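Local coordinates for tungsten-containing formylmethanofuran dehydrogenase 2 subunit C (Methanothermobacter wolfeii, PDB 5T5I), which forms the beta-helical subunit C of a tungsten-dependent formylmethanofuran dehydrogenase, the complex that probably fixes carbon dioxide onto methanofuran in the first step of methanogenesis, at residues 124-129 with 150-155; 156-161 with 175-180; 187-192 with 232-237; 191-196 with 210-215; 225-230 with 239-244. All blocks are in the same frame, centred on the assembly; numbering follows the deposited sequence.

Contact 1 of 5, residues 124-129 with 150-155; sequences GEIEIL and GTITVH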
# COMPACT_ATOMS: atom_id res chain seq x y z
N GLY C 124 21.07 18.72 -46.11
CA GLY C 124 22.39 18.14 -45.92
C GLY C 124 22.41 17.09 -44.82
O GLY C 124 21.36 16.50 -44.49
N GLU C 125 23.60 16.82 -44.27
CA GLU C 125 23.79 15.77 -43.27
C GLU C 125 24.75 16.17 -42.19
O GLU C 125 25.76 16.80 -42.46
CB GLU C 125 24.39 14.50 -43.92
CG GLU C 125 23.56 13.82 -45.00
CD GLU C 125 24.38 12.85 -45.82
OE1 GLU C 125 24.62 11.71 -45.36
OE2 GLU C 125 24.85 13.26 -46.90
N ILE C 126 24.45 15.75 -40.96
CA ILE C 126 25.31 15.90 -39.78
C ILE C 126 25.45 14.51 -39.20
O ILE C 126 24.45 13.82 -39.01
CB ILE C 126 24.73 16.88 -38.72
CG1 ILE C 126 24.63 18.31 -39.30
CG2 ILE C 126 25.59 16.87 -37.42
CD1 ILE C 126 23.86 19.29 -38.44
N GLU C 127 26.68 14.09 -38.90
CA GLU C 127 26.95 12.79 -38.30
C GLU C 127 27.87 13.00 -37.10
O GLU C 127 28.95 13.54 -37.26
CB GLU C 127 27.59 11.83 -39.32
CG GLU C 127 27.69 10.41 -38.79
CD GLU C 127 27.89 9.34 -39.85
OE1 GLU C 127 28.49 9.64 -40.91
OE2 GLU C 127 27.44 8.20 -39.62
N ILE C 128 27.40 12.65 -35.88
CA ILE C 128 28.16 12.81 -34.63
C ILE C 128 28.48 11.41 -34.14
O ILE C 128 27.55 10.66 -33.84
CB ILE C 128 27.35 13.66 -33.61
CG1 ILE C 128 27.13 15.10 -34.16
CG2 ILE C 128 28.04 13.72 -32.24
CD1 ILE C 128 25.92 15.82 -33.61
N LEU C 129 29.76 11.04 -34.10
CA LEU C 129 30.16 9.68 -33.68
C LEU C 129 30.12 9.49 -32.15
O LEU C 129 29.99 8.34 -31.70
CB LEU C 129 31.51 9.26 -34.27
CG LEU C 129 31.70 9.44 -35.79
CD1 LEU C 129 33.04 8.89 -36.24
CD2 LEU C 129 30.59 8.75 -36.58
N GLY C 150 16.93 17.77 -43.93
CA GLY C 150 18.26 17.26 -43.59
C GLY C 150 18.17 16.03 -42.71
O GLY C 150 17.08 15.66 -42.26
N THR C 151 19.32 15.36 -42.51
CA THR C 151 19.42 14.17 -41.66
C THR C 151 20.50 14.40 -40.59
O THR C 151 21.60 14.84 -40.91
CB THR C 151 19.76 12.91 -42.46
OG1 THR C 151 18.80 12.75 -43.50
CG2 THR C 151 19.77 11.65 -41.60
N ILE C 152 20.18 14.09 -39.34
CA ILE C 152 21.14 14.16 -38.23
C ILE C 152 21.23 12.76 -37.65
O ILE C 152 20.20 12.19 -37.30
CB ILE C 152 20.73 15.19 -37.14
CG1 ILE C 152 20.47 16.58 -37.75
CG2 ILE C 152 21.83 15.25 -36.04
CD1 ILE C 152 19.75 17.54 -36.84
N THR C 153 22.44 12.22 -37.54
CA THR C 153 22.69 10.90 -36.93
C THR C 153 23.68 11.09 -35.77
O THR C 153 24.75 11.64 -35.96
CB THR C 153 23.24 9.89 -37.95
OG1 THR C 153 22.38 9.86 -39.08
CG2 THR C 153 23.34 8.48 -37.36
N VAL C 154 23.29 10.65 -34.57
CA VAL C 154 24.14 10.69 -33.36
C VAL C 154 24.39 9.23 -32.99
O VAL C 154 23.42 8.52 -32.70
CB VAL C 154 23.44 11.46 -32.20
CG1 VAL C 154 24.28 11.42 -30.92
CG2 VAL C 154 23.16 12.91 -32.60
N HIS C 155 25.65 8.77 -33.00
CA HIS C 155 25.99 7.37 -32.71
C HIS C 155 25.95 7.05 -31.21
O HIS C 155 25.70 5.90 -30.86
CB HIS C 155 27.32 6.96 -33.33
CG HIS C 155 27.27 6.89 -34.83
ND1 HIS C 155 27.54 5.72 -35.50
CD2 HIS C 155 26.92 7.84 -35.73
CE1 HIS C 155 27.41 6.00 -36.78
NE2 HIS C 155 27.01 7.25 -36.97
O HOH W 1 19.91 14.35 -45.90
O HOH W 2 23.33 11.76 -40.72
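Two neighbouring turns of a parallel beta-helix meet here: strand 125-128 lies beside strand 151-154, axes 4.8 Å apart and only 4° from parallel. I126 and I128 pair with I152 and V154, E125 and E127 with T151 and T153. The backbones are joined by the usual parallel pattern, in which T151 O and T153 O receive I126 N and I128 N while G124, I126 and I128 give their carbonyls to T151, T153 and H155. H155, just past the end of strand 151-154, bonds back to E127 inside the other strand. CG of E127 is anti to its backbone N (chi1 -171°) and the chain runs out straight, bringing OE2 to 2.8 Å from H155 NE2. The imidazole meets the anti side of that oxygen, and carboxylate and ring are turned 43° against each other. The second oxygen, OE1, forms a salt bridge with K106 one turn back, so both oxygens of the carboxylate are gripped. Over one face of the same imidazole sits L129 CD2, 4.0 Å from the ring centroid in a CH-pi contact. In the coil's interior, equivalent positions stack turn upon turn: I126 CB is 4.3 Å from I152 CG2, and I128 CD1 is 4.1 Å from V154 CG2. On the outer face a water donates to I126 O at 2.9 Å and also bonds to T153 OG1.

Contact 2 of 5, residues 156-161 with 175-180; sequences GNADNE and GDVNIM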
# COMPACT_ATOMS: atom_id res chain seq x y z
N GLY C 156 26.17 8.05 -30.37
CA GLY C 156 26.10 7.91 -28.92
C GLY C 156 24.73 8.30 -28.40
O GLY C 156 23.72 8.11 -29.08
N ASN C 157 24.69 8.90 -27.21
CA ASN C 157 23.47 9.38 -26.56
C ASN C 157 23.22 10.85 -26.82
O ASN C 157 24.13 11.58 -27.21
CB ASN C 157 23.58 9.18 -25.04
CG ASN C 157 23.86 7.75 -24.65
OD1 ASN C 157 23.28 6.81 -25.20
ND2 ASN C 157 24.78 7.54 -23.72
N ALA C 158 21.97 11.30 -26.57
CA ALA C 158 21.58 12.71 -26.64
C ALA C 158 20.73 13.02 -25.40
O ALA C 158 20.35 12.10 -24.67
CB ALA C 158 20.85 13.05 -27.93
N ASP C 159 20.48 14.29 -25.12
CA ASP C 159 19.79 14.68 -23.88
C ASP C 159 18.31 15.05 -24.07
O ASP C 159 17.53 14.16 -24.42
CB ASP C 159 20.60 15.79 -23.18
CG ASP C 159 22.02 15.38 -22.81
OD1 ASP C 159 22.24 14.18 -22.52
OD2 ASP C 159 22.91 16.26 -22.79
N ASN C 160 17.88 16.30 -23.77
CA ASN C 160 16.47 16.68 -23.82
C ASN C 160 16.06 17.38 -25.09
O ASN C 160 16.85 18.07 -25.72
CB ASN C 160 16.12 17.62 -22.67
CG ASN C 160 16.14 17.01 -21.29
OD1 ASN C 160 16.38 15.82 -21.10
ND2 ASN C 160 15.77 17.80 -20.31
N GLU C 161 14.76 17.28 -25.38
CA GLU C 161 14.08 18.04 -26.42
C GLU C 161 14.69 17.91 -27.81
O GLU C 161 14.76 18.89 -28.56
CB GLU C 161 13.98 19.52 -25.97
CG GLU C 161 13.21 19.71 -24.67
CD GLU C 161 13.14 21.16 -24.24
OE1 GLU C 161 12.27 21.90 -24.77
OE2 GLU C 161 14.02 21.60 -23.46
N GLY C 175 22.01 5.69 -29.57
CA GLY C 175 22.01 5.44 -28.13
C GLY C 175 20.68 5.82 -27.47
O GLY C 175 19.61 5.72 -28.08
N ASP C 176 20.77 6.27 -26.22
CA ASP C 176 19.61 6.67 -25.42
C ASP C 176 19.39 8.19 -25.45
O ASP C 176 20.30 8.96 -25.75
CB ASP C 176 19.85 6.26 -23.96
CG ASP C 176 20.20 4.80 -23.78
OD1 ASP C 176 19.60 3.96 -24.48
OD2 ASP C 176 21.10 4.50 -22.96
N VAL C 177 18.17 8.60 -25.09
CA VAL C 177 17.80 10.01 -24.89
C VAL C 177 17.24 10.16 -23.47
O VAL C 177 16.82 9.17 -22.85
CB VAL C 177 16.85 10.63 -25.94
CG1 VAL C 177 17.43 10.54 -27.35
CG2 VAL C 177 15.47 10.00 -25.89
N ASN C 178 17.18 11.40 -22.99
CA ASN C 178 16.64 11.67 -21.67
C ASN C 178 15.13 11.95 -21.75
O ASN C 178 14.38 10.99 -21.94
CB ASN C 178 17.46 12.75 -20.96
CG ASN C 178 17.11 12.86 -19.49
OD1 ASN C 178 17.12 11.87 -18.79
ND2 ASN C 178 16.84 14.04 -18.99
N ILE C 179 14.66 13.21 -21.64
CA ILE C 179 13.22 13.45 -21.66
C ILE C 179 12.78 14.35 -22.81
O ILE C 179 13.56 15.10 -23.38
CB ILE C 179 12.69 13.98 -20.31
CG1 ILE C 179 13.25 15.40 -19.98
CG2 ILE C 179 13.00 12.99 -19.19
CD1 ILE C 179 12.54 16.09 -18.81
N MET C 180 11.50 14.24 -23.16
CA MET C 180 10.80 15.07 -24.14
C MET C 180 11.36 15.07 -25.57
O MET C 180 11.36 16.13 -26.21
CB MET C 180 10.68 16.52 -23.60
CG MET C 180 10.09 16.57 -22.20
SD MET C 180 9.75 18.20 -21.46
CE MET C 180 11.41 18.84 -21.18
O HOH W 3 15.18 14.20 -25.96
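The amide oxygen of N160 takes two bonds from residues 175-180. N178 ND2 comes in at 2.8 Å, in the carbonyl plane and on a lone pair, with the two amides nearly coplanar (8° apart). The backbone N of I179 reaches the same OD1 at 3.2 Å, from above that plane. N178 can do this because its first torsion (chi1 -168°) sets CG beside the carbonyl carbon, which carries the amide alongside that of N160. I179 CG1 lies along the N160 amide, 3.5 Å from N160 ND2. With an alanine in place of N160, I179 N and the N178 amide would probably lose their shared acceptor, and the N178 side chain could turn.

The backbone of D159 adds a further tie, its O accepting N178 N at 3.1 Å and a water that also donates to I179 O. Near the start of the segments N157 OD1 accepts D176 N at 2.8 Å. G175 must be a glycine here, since a CB would run into N157 OD1 and G156 O. Beyond, M180 CE packs on E161 CG at 4.0 Å, while E161 OE1 makes a salt bridge to a basic side chain of another protein chain.

The second shell repeats the first: D131 OD1 holds N157 N, D134 OD1 holds N160 N, and D176 OD1 holds N195 N. Asn and Asp side chains at matching corners of successive turns, each bonded to the backbone of the next, recall the asparagine stacks found at turns of many parallel beta-helices.

Contact 3 of 5, residues 187-192 with 232-237; sequences NGLIII and EVDGEE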
# COMPACT_ATOMS: atom_id res chain seq x y z
N ASN C 187 6.11 17.69 -38.02
CA ASN C 187 6.41 16.78 -39.13
C ASN C 187 7.84 16.28 -38.99
O ASN C 187 8.64 16.88 -38.26
CB ASN C 187 6.28 17.52 -40.49
CG ASN C 187 4.98 17.32 -41.23
OD1 ASN C 187 4.88 16.48 -42.12
ND2 ASN C 187 4.01 18.18 -41.00
N GLY C 188 8.15 15.22 -39.71
CA GLY C 188 9.47 14.61 -39.71
C GLY C 188 9.46 13.23 -39.08
O GLY C 188 8.40 12.69 -38.75
N LEU C 189 10.65 12.65 -38.96
CA LEU C 189 10.83 11.32 -38.40
C LEU C 189 11.97 11.33 -37.38
O LEU C 189 13.06 11.82 -37.68
CB LEU C 189 11.11 10.30 -39.54
CG LEU C 189 11.57 8.89 -39.13
CD1 LEU C 189 10.52 8.17 -38.29
CD2 LEU C 189 11.92 8.05 -40.38
N ILE C 190 11.72 10.81 -36.18
CA ILE C 190 12.73 10.65 -35.13
C ILE C 190 12.80 9.15 -34.83
O ILE C 190 11.78 8.54 -34.49
CB ILE C 190 12.43 11.45 -33.85
CG1 ILE C 190 12.44 12.97 -34.14
CG2 ILE C 190 13.45 11.12 -32.73
CD1 ILE C 190 11.79 13.81 -33.04
N ILE C 191 14.00 8.56 -34.94
CA ILE C 191 14.22 7.15 -34.58
C ILE C 191 15.20 7.12 -33.39
O ILE C 191 16.31 7.60 -33.51
CB ILE C 191 14.75 6.28 -35.75
CG1 ILE C 191 13.74 6.26 -36.93
CG2 ILE C 191 15.03 4.84 -35.24
CD1 ILE C 191 14.28 5.61 -38.22
N ILE C 192 14.79 6.53 -32.27
CA ILE C 192 15.64 6.35 -31.09
C ILE C 192 15.89 4.83 -30.97
O ILE C 192 14.97 4.06 -30.70
CB ILE C 192 14.99 6.98 -29.82
CG1 ILE C 192 14.82 8.52 -30.01
CG2 ILE C 192 15.83 6.69 -28.56
CD1 ILE C 192 13.69 9.11 -29.25
N GLU C 232 7.39 0.43 -42.10
CA GLU C 232 8.20 1.22 -43.02
C GLU C 232 7.75 2.66 -42.92
O GLU C 232 6.57 2.93 -43.17
CB GLU C 232 8.05 0.74 -44.46
CG GLU C 232 8.32 -0.74 -44.64
CD GLU C 232 8.36 -1.19 -46.09
OE1 GLU C 232 8.76 -0.37 -46.95
OE2 GLU C 232 7.97 -2.34 -46.36
N VAL C 233 8.64 3.57 -42.51
CA VAL C 233 8.29 4.98 -42.35
C VAL C 233 9.28 5.82 -43.13
O VAL C 233 10.48 5.83 -42.81
CB VAL C 233 8.21 5.42 -40.88
CG1 VAL C 233 7.85 6.91 -40.78
CG2 VAL C 233 7.20 4.57 -40.11
N ASP C 234 8.76 6.52 -44.16
CA ASP C 234 9.57 7.37 -45.04
C ASP C 234 10.77 6.60 -45.64
O ASP C 234 11.87 7.12 -45.68
CB ASP C 234 10.04 8.62 -44.28
CG ASP C 234 8.95 9.46 -43.66
OD1 ASP C 234 7.77 9.26 -44.03
OD2 ASP C 234 9.26 10.31 -42.80
N GLY C 235 10.55 5.36 -46.04
CA GLY C 235 11.59 4.53 -46.63
C GLY C 235 12.42 3.72 -45.66
O GLY C 235 13.14 2.81 -46.09
N GLU C 236 12.35 4.01 -44.34
CA GLU C 236 13.09 3.28 -43.31
C GLU C 236 12.33 2.02 -42.95
O GLU C 236 11.21 2.11 -42.47
CB GLU C 236 13.28 4.13 -42.04
CG GLU C 236 14.22 5.30 -42.22
CD GLU C 236 15.70 4.95 -42.19
OE1 GLU C 236 16.52 5.88 -42.35
OE2 GLU C 236 16.05 3.76 -42.01
N GLU C 237 12.96 0.86 -43.14
CA GLU C 237 12.37 -0.45 -42.84
C GLU C 237 12.78 -0.84 -41.43
O GLU C 237 13.97 -0.88 -41.13
CB GLU C 237 12.85 -1.49 -43.86
CG GLU C 237 12.38 -1.17 -45.28
CD GLU C 237 12.91 -2.08 -46.38
OE1 GLU C 237 13.91 -2.79 -46.15
OE2 GLU C 237 12.34 -2.03 -47.49
O HOH W 4 6.81 10.87 -40.42
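V233 O is met from two sides of the contact: E236 N donates to it at 3.0 Å within the hairpin, and L189 CD2 comes up against it at 3.6 Å from strand 187-192. No direct hydrogen bond crosses between that strand and the hairpin; the rest is mostly carbon meeting carbon or the flank of an oxygen. L189 does most of it. Its chi1 of 170° swings CG to the carbonyl side and spreads the two methyls against the turn, CD1 lying 3.9 Å from V233 CG1. Its CB passes 3.7 Å from D234 OD2. Nearby a water donates to G188 O at 2.9 Å and, more weakly, to D234 OD2 at 3.5 Å.

E236 contributes through its aliphatic part. Its CG is 4.0 Å from L189 CD2 and equally far from I191 CD1, touching both residues from the strand. The chain then bends at chi2 (-79°), and OE1 finds its charge partner in K170 on the adjacent strand 170-173, as a salt bridge. The hairpin reverses through a type I' turn from V233 to E236, closed by bonds in both directions between the backbones of those two residues.

The hairpin therefore lies over the outer face of the beta-helix, packed on L189 and I191 and anchored by the E236-K170 salt bridge to the next strand, with a weak water link, rather than joined to strand 187-192 backbone to backbone.

Contact 4 of 5, residues 191-196 with 210-215; sequences IIEGNV and VVKGMM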
# COMPACT_ATOMS: atom_id res chain seq x y z
N ILE C 191 14.00 8.56 -34.94
CA ILE C 191 14.22 7.15 -34.58
C ILE C 191 15.20 7.12 -33.39
O ILE C 191 16.31 7.60 -33.51
CB ILE C 191 14.75 6.28 -35.75
CG1 ILE C 191 13.74 6.26 -36.93
CG2 ILE C 191 15.03 4.84 -35.24
CD1 ILE C 191 14.28 5.61 -38.22
N ILE C 192 14.79 6.53 -32.27
CA ILE C 192 15.64 6.35 -31.09
C ILE C 192 15.89 4.83 -30.97
O ILE C 192 14.97 4.06 -30.70
CB ILE C 192 14.99 6.98 -29.82
CG1 ILE C 192 14.82 8.52 -30.01
CG2 ILE C 192 15.83 6.69 -28.56
CD1 ILE C 192 13.69 9.11 -29.25
N GLU C 193 17.13 4.39 -31.21
CA GLU C 193 17.45 2.97 -31.18
C GLU C 193 17.59 2.43 -29.75
O GLU C 193 17.41 1.24 -29.53
CB GLU C 193 18.67 2.65 -32.05
CG GLU C 193 18.48 3.08 -33.50
CD GLU C 193 19.57 2.69 -34.48
OE1 GLU C 193 20.63 2.20 -34.03
OE2 GLU C 193 19.38 2.93 -35.69
N GLY C 194 17.89 3.32 -28.81
CA GLY C 194 18.00 3.01 -27.40
C GLY C 194 16.74 3.36 -26.63
O GLY C 194 15.63 3.29 -27.15
N ASN C 195 16.93 3.75 -25.37
CA ASN C 195 15.86 4.05 -24.43
C ASN C 195 15.47 5.53 -24.34
O ASN C 195 16.22 6.41 -24.76
CB ASN C 195 16.30 3.56 -23.03
CG ASN C 195 16.66 2.09 -22.99
OD1 ASN C 195 16.08 1.26 -23.69
ND2 ASN C 195 17.64 1.72 -22.17
N VAL C 196 14.28 5.77 -23.74
CA VAL C 196 13.73 7.10 -23.46
C VAL C 196 13.32 7.10 -21.98
O VAL C 196 12.66 6.16 -21.54
CB VAL C 196 12.49 7.46 -24.33
CG1 VAL C 196 11.95 8.86 -24.00
CG2 VAL C 196 12.80 7.33 -25.82
N VAL C 210 9.87 6.75 -33.44
CA VAL C 210 10.06 5.30 -33.29
C VAL C 210 11.05 5.07 -32.14
O VAL C 210 12.17 5.59 -32.20
CB VAL C 210 10.56 4.58 -34.57
CG1 VAL C 210 10.73 3.07 -34.33
CG2 VAL C 210 9.62 4.83 -35.75
N VAL C 211 10.65 4.30 -31.12
CA VAL C 211 11.52 3.92 -30.00
C VAL C 211 11.73 2.40 -30.04
O VAL C 211 10.78 1.64 -29.86
CB VAL C 211 10.96 4.38 -28.63
CG1 VAL C 211 11.95 4.07 -27.50
CG2 VAL C 211 10.61 5.88 -28.66
N LYS C 212 12.98 1.96 -30.30
CA LYS C 212 13.32 0.53 -30.36
C LYS C 212 13.65 -0.05 -28.98
O LYS C 212 13.54 -1.26 -28.78
CB LYS C 212 14.48 0.26 -31.32
CG LYS C 212 14.26 0.76 -32.73
CD LYS C 212 15.39 0.26 -33.62
CE LYS C 212 15.24 0.64 -35.07
NZ LYS C 212 16.40 0.16 -35.89
N GLY C 213 14.08 0.80 -28.06
CA GLY C 213 14.37 0.40 -26.68
C GLY C 213 13.16 0.63 -25.79
O GLY C 213 12.01 0.61 -26.25
N MET C 214 13.42 0.82 -24.50
CA MET C 214 12.38 1.00 -23.49
C MET C 214 12.06 2.46 -23.23
O MET C 214 12.97 3.26 -23.00
CB MET C 214 12.85 0.35 -22.17
CG MET C 214 11.88 0.51 -21.01
SD MET C 214 12.41 -0.42 -19.55
CE MET C 214 10.92 -0.41 -18.62
N MET C 215 10.75 2.79 -23.16
CA MET C 215 10.28 4.11 -22.71
C MET C 215 9.93 3.86 -21.23
O MET C 215 9.04 3.05 -20.96
CB MET C 215 9.03 4.59 -23.46
CG MET C 215 9.25 4.85 -24.93
SD MET C 215 7.96 5.85 -25.68
CE MET C 215 6.55 4.90 -25.34
O HOH W 5 17.04 2.70 -37.42
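K212 runs straight along E193, both side chains pointing the same way. Starting at the backbone, K212 CB is 3.6 Å from E193 O and CG is 3.9 Å from I192 O. CD then passes E193 CG at 4.2 Å, and CE lies at the same distance from I191 CG2. K212 NZ stops 4.1 Å from E193 OE2, too far for a salt bridge, and one water closes the gap, donating to OE2 and accepting from NZ at 3.0 Å. E193 OE2 also has a long, weak ion pair with K174.

Behind this outer pair the strands join by nearly straight backbone bonds, I192 N to V210 O and K212 N to I192 O. Inside, V196 CG2 wedges against V211 CG1 at 3.8 Å, the two side chains crossing at about a right angle. At the corner N195 OD1 accepts M214 N at 2.8 Å, from a donor tilted out of the carbonyl plane. G213 has no space for a CB, which would strike G194 O and N195 OD1. D176 OD1 in turn holds N195 N, so the corner continues the run of Asx residues that bond each turn to the next in this parallel beta-helix.

Contact 5 of 5, residues 225-230 with 239-244; sequences LGVEKD and PGAFYK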
# COMPACT_ATOMS: atom_id res chain seq x y z
N LEU C 225 -3.59 2.29 -30.58
CA LEU C 225 -4.18 1.77 -31.83
C LEU C 225 -3.96 0.27 -32.08
O LEU C 225 -4.60 -0.28 -32.96
CB LEU C 225 -3.64 2.56 -33.03
CG LEU C 225 -3.91 4.09 -33.05
CD1 LEU C 225 -3.39 4.68 -34.33
CD2 LEU C 225 -5.40 4.41 -32.92
N GLY C 226 -3.08 -0.38 -31.32
CA GLY C 226 -2.79 -1.80 -31.48
C GLY C 226 -1.32 -2.04 -31.79
O GLY C 226 -0.48 -1.18 -31.50
N VAL C 227 -1.02 -3.15 -32.47
CA VAL C 227 0.35 -3.50 -32.85
C VAL C 227 0.48 -3.50 -34.36
O VAL C 227 -0.41 -3.99 -35.08
CB VAL C 227 0.79 -4.86 -32.21
CG1 VAL C 227 2.06 -5.44 -32.87
CG2 VAL C 227 1.01 -4.70 -30.71
N GLU C 228 1.61 -3.00 -34.85
CA GLU C 228 1.97 -3.08 -36.25
C GLU C 228 3.29 -3.83 -36.35
O GLU C 228 4.09 -3.77 -35.42
CB GLU C 228 2.02 -1.72 -36.90
CG GLU C 228 0.64 -1.13 -37.06
CD GLU C 228 0.47 -0.24 -38.27
OE1 GLU C 228 -0.38 -0.57 -39.13
OE2 GLU C 228 1.22 0.76 -38.39
N LYS C 229 3.47 -4.59 -37.43
CA LYS C 229 4.67 -5.42 -37.62
C LYS C 229 5.42 -5.08 -38.90
O LYS C 229 4.80 -4.73 -39.90
CB LYS C 229 4.32 -6.92 -37.54
CG LYS C 229 3.42 -7.42 -38.65
CD LYS C 229 3.17 -8.91 -38.60
CE LYS C 229 2.09 -9.29 -39.58
NZ LYS C 229 1.80 -10.74 -39.57
N ASP C 230 6.75 -5.16 -38.86
CA ASP C 230 7.62 -4.91 -40.02
C ASP C 230 7.23 -3.61 -40.72
O ASP C 230 6.84 -3.60 -41.89
CB ASP C 230 7.60 -6.12 -40.97
CG ASP C 230 7.97 -7.43 -40.28
OD1 ASP C 230 8.88 -7.41 -39.41
OD2 ASP C 230 7.32 -8.46 -40.57
N PRO C 239 12.18 -3.87 -38.81
CA PRO C 239 11.59 -5.19 -38.55
C PRO C 239 11.14 -5.39 -37.10
O PRO C 239 11.70 -4.79 -36.19
CB PRO C 239 12.71 -6.16 -38.91
CG PRO C 239 13.95 -5.39 -38.60
CD PRO C 239 13.64 -3.96 -38.97
N GLY C 240 10.13 -6.23 -36.91
CA GLY C 240 9.61 -6.54 -35.59
C GLY C 240 8.27 -5.90 -35.31
O GLY C 240 7.73 -5.17 -36.13
N ALA C 241 7.74 -6.18 -34.11
CA ALA C 241 6.45 -5.68 -33.67
C ALA C 241 6.58 -4.40 -32.84
O ALA C 241 7.48 -4.29 -32.00
CB ALA C 241 5.70 -6.76 -32.89
N PHE C 242 5.66 -3.45 -33.07
CA PHE C 242 5.61 -2.18 -32.35
C PHE C 242 4.19 -1.85 -31.88
O PHE C 242 3.25 -1.97 -32.66
CB PHE C 242 6.06 -1.03 -33.28
CG PHE C 242 7.51 -1.11 -33.71
CD1 PHE C 242 7.89 -1.88 -34.80
CD2 PHE C 242 8.50 -0.44 -33.00
CE1 PHE C 242 9.23 -1.97 -35.18
CE2 PHE C 242 9.84 -0.53 -33.38
CZ PHE C 242 10.19 -1.29 -34.47
N TYR C 243 4.06 -1.38 -30.62
CA TYR C 243 2.80 -0.82 -30.10
C TYR C 243 2.68 0.53 -30.80
O TYR C 243 3.68 1.25 -30.89
CB TYR C 243 2.85 -0.58 -28.59
CG TYR C 243 2.87 -1.85 -27.77
CD1 TYR C 243 1.82 -2.75 -27.82
CD2 TYR C 243 3.90 -2.10 -26.87
CE1 TYR C 243 1.82 -3.91 -27.05
CE2 TYR C 243 3.91 -3.25 -26.09
CZ TYR C 243 2.87 -4.16 -26.18
OH TYR C 243 2.85 -5.29 -25.41
N LYS C 244 1.50 0.85 -31.35
CA LYS C 244 1.24 2.08 -32.10
C LYS C 244 0.30 2.97 -31.29
O LYS C 244 -0.74 2.52 -30.80
CB LYS C 244 0.62 1.74 -33.47
CG LYS C 244 0.44 2.93 -34.38
CD LYS C 244 -0.22 2.52 -35.69
CE LYS C 244 -0.32 3.65 -36.68
NZ LYS C 244 -0.90 3.18 -37.97
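Strand 225-229 runs antiparallel to strand 241-244, the axes of these short segments 4.6 Å apart with N-to-C directions 155° from each other; E228 and F242 form a hydrogen-bonded pair, while V227-Y243 and K229-A241 are non-hydrogen-bonded pairs. E228 N meets F242 O at 2.9 Å and F242 N returns to E228 O. At the corner D230 bonds to G240 twice: its N to G240 O, and its OD1 takes G240 N at 3.0 Å nearly along the C-O axis.

On the face of E228 and F242, K244 stretches out fully extended from a chi1 of -174° and crosses E228 obliquely. Its NZ reaches E228 OE2 at 3.2 Å in a salt bridge whose hydrogen bond is weak; the firmer partner of that oxygen is Y259 OH. The lysine's methylenes also serve, with CE 4.0 Å from L225 CD1. Were E228 an alanine, K244 NZ would probably be left without its charge partner and Y259 OH without this mate.

On the other face V227 packs by both methyls, CG2 3.6 Å from Y243 CD1 and CG1 3.9 Å from A241 CB. Subunit fwdF lies against this side: T133 of that chain packs on V227 and its Y233 on A241, while K229 NZ bonds to its S232 O. Strand 241-247 is thus the middle one of three, with 256-261 along its other edge and 223-229 outermost within the chain, where the parallel coil gives way to antiparallel pairing.

Contacts 1, 2 and 4 hold successive turns of the same coil: 1 and 4 join parallel strands with buried aliphatic residues inside, while 2 and the far end of 4 join the polar corners, tied to each other through D176 and N195. Contact 3 lies mostly at the surface, a hairpin resting on the coil without direct hydrogen bonds; I191 serves both 3 and 4, its tip meeting E236 in contact 3. Contact 5, about 26 Å from contact 1 between centres, pairs the strands flanking that hairpin; F242 packs on V210 of contact 4. The charged groups of contacts 1, 3 and 4 lie on the outer face, whereas E161 in contact 2 is buried against another chain, and contact 5 meets fwdF.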